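Local coordinates for protein thermosome subunit (Methanococcoides burtonii, PDB 3AQ1) that is a group II chaperonin of the TCP-1 family that probably binds unfolded proteins and assists their folding with ATP hydrolysis, at residues V325-G330 / H340-A345. Sequence-based numbering, arbitrary orientation.
Sequences VLLHGG and HALNDA
Leu327 on strand 323-329 and Leu342 on helix 332-355 are the residues whose CA atoms come nearest, 9.3 Å apart, a spacing bridged by side chains alone. The arrangement is alpha-on-beta packing in a TCP-1 family chaperonin: the strand is the middle one of a three-stranded mixed sheet, parallel to 151-157 and antiparallel to 165-167, and the helix that follows it in sequence lies against one face. Both Val325 and Leu327, two positions apart, turn their CB toward the helix, whereas Leu326 between them packs on Glu154 and Arg156 of strand 151-157. From the helix, Leu342 alone reaches the strand, which buries 57 Å² of it, against 28 Å² on Leu327 and 19 Å² on Val325. Its CG stands anti to the backbone N (chi1 -177°), which points the isobutyl group out from the helix, with CD2 as the touching methyl. All three side chains are buried, and helix 121-132 packs beside them, Leu127 against Leu327 and Thr128 against Leu342; Ile153 of the neighbouring strand also touches Leu342. The two leucines meet tip to tip, CD2 of Leu327 lying 4.0 Å from CD2 of Leu342, and that same Leu342 methyl is 4.3 Å from Val325 CG1.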
loop_
_atom_site.group_PDB
_atom_site.type_symbol
_atom_site.label_atom_id
_atom_site.label_comp_id
_atom_site.label_asym_id
_atom_site.label_seq_id
_atom_site.Cartn_x
_atom_site.Cartn_y
_atom_site.Cartn_z
ATOM N N VAL A 325 10.249 -10.386 -4.012
ATOM C CA VAL A 325 10.393 -11.241 -2.849
ATOM C C VAL A 325 10.061 -12.658 -3.283
ATOM O O VAL A 325 8.918 -12.935 -3.642
ATOM C CB VAL A 325 9.382 -10.877 -1.741
ATOM C CG1 VAL A 325 9.568 -11.800 -0.566
ATOM C CG2 VAL A 325 9.511 -9.423 -1.306
ATOM N N LEU A 326 11.047 -13.548 -3.277
ATOM C CA LEU A 326 10.734 -14.965 -3.351
ATOM C C LEU A 326 10.349 -15.409 -1.944
ATOM O O LEU A 326 11.213 -15.623 -1.093
ATOM C CB LEU A 326 11.925 -15.768 -3.860
ATOM C CG LEU A 326 12.416 -15.373 -5.244
ATOM C CD1 LEU A 326 13.573 -16.248 -5.653
ATOM C CD2 LEU A 326 11.275 -15.487 -6.233
ATOM N N LEU A 327 9.046 -15.519 -1.700
ATOM C CA LEU A 327 8.517 -15.857 -0.378
ATOM C C LEU A 327 8.447 -17.364 -0.149
ATOM O O LEU A 327 7.792 -18.079 -0.914
ATOM C CB LEU A 327 7.122 -15.255 -0.213
ATOM C CG LEU A 327 6.417 -15.413 1.132
ATOM C CD1 LEU A 327 7.270 -14.818 2.234
ATOM C CD2 LEU A 327 5.056 -14.733 1.075
ATOM N N HIS A 328 9.118 -17.841 0.899
ATOM C CA HIS A 328 9.066 -19.258 1.275
ATOM C C HIS A 328 8.227 -19.537 2.535
ATOM O O HIS A 328 8.182 -18.727 3.462
ATOM C CB HIS A 328 10.476 -19.811 1.475
ATOM C CG HIS A 328 11.233 -20.007 0.202
ATOM N ND1 HIS A 328 12.063 -19.043 -0.324
ATOM C CD2 HIS A 328 11.281 -21.054 -0.655
ATOM C CE1 HIS A 328 12.589 -19.487 -1.455
ATOM N NE2 HIS A 328 12.126 -20.703 -1.679
ATOM N N GLY A 329 7.571 -20.694 2.553
ATOM C CA GLY A 329 6.809 -21.158 3.703
ATOM C C GLY A 329 6.893 -22.673 3.809
ATOM O O GLY A 329 7.389 -23.319 2.888
ATOM N N GLY A 330 6.414 -23.247 4.913
ATOM C CA GLY A 330 6.486 -24.688 5.080
ATOM C C GLY A 330 5.793 -25.456 3.964
ATOM O O GLY A 330 6.339 -26.424 3.422
ATOM N N HIS A 340 -0.798 -13.068 1.416
ATOM C CA HIS A 340 -1.857 -12.108 1.758
ATOM C C HIS A 340 -1.374 -11.203 2.886
ATOM O O HIS A 340 -1.461 -9.973 2.803
ATOM C CB HIS A 340 -3.171 -12.805 2.119
ATOM C CG HIS A 340 -3.868 -13.434 0.947
ATOM N ND1 HIS A 340 -3.372 -14.539 0.287
ATOM C CD2 HIS A 340 -5.028 -13.116 0.321
ATOM C CE1 HIS A 340 -4.191 -14.872 -0.694
ATOM N NE2 HIS A 340 -5.204 -14.024 -0.694
ATOM N N ALA A 341 -0.815 -11.813 3.924
ATOM C CA ALA A 341 -0.331 -11.037 5.046
ATOM C C ALA A 341 0.708 -9.983 4.600
ATOM O O ALA A 341 0.500 -8.778 4.790
ATOM C CB ALA A 341 0.217 -11.953 6.120
ATOM N N LEU A 342 1.803 -10.443 3.993
ATOM C CA LEU A 342 2.845 -9.559 3.454
ATOM C C LEU A 342 2.288 -8.408 2.614
ATOM O O LEU A 342 2.690 -7.259 2.791
ATOM C CB LEU A 342 3.859 -10.369 2.628
ATOM C CG LEU A 342 5.093 -9.716 2.010
ATOM C CD1 LEU A 342 5.989 -9.067 3.049
ATOM C CD2 LEU A 342 5.834 -10.793 1.295
ATOM N N ASN A 343 1.366 -8.710 1.702
ATOM C CA ASN A 343 0.761 -7.655 0.901
ATOM C C ASN A 343 0.187 -6.553 1.782
ATOM O O ASN A 343 0.415 -5.387 1.532
ATOM C CB ASN A 343 -0.296 -8.203 -0.063
ATOM C CG ASN A 343 0.161 -8.157 -1.506
ATOM O OD1 ASN A 343 0.584 -7.107 -1.998
ATOM N ND2 ASN A 343 0.083 -9.296 -2.195
ATOM N N ASP A 344 -0.538 -6.916 2.833
ATOM C CA ASP A 344 -1.079 -5.897 3.717
ATOM C C ASP A 344 0.013 -5.129 4.439
ATOM O O ASP A 344 0.002 -3.899 4.454
ATOM C CB ASP A 344 -2.049 -6.500 4.724
ATOM C CG ASP A 344 -3.341 -6.922 4.092
ATOM O OD1 ASP A 344 -3.692 -6.359 3.036
ATOM O OD2 ASP A 344 -4.000 -7.825 4.650
ATOM N N ALA A 345 0.957 -5.852 5.035
ATOM C CA ALA A 345 2.018 -5.202 5.796
ATOM C C ALA A 345 2.851 -4.261 4.930
ATOM O O ALA A 345 3.185 -3.161 5.360
ATOM C CB ALA A 345 2.895 -6.223 6.478
#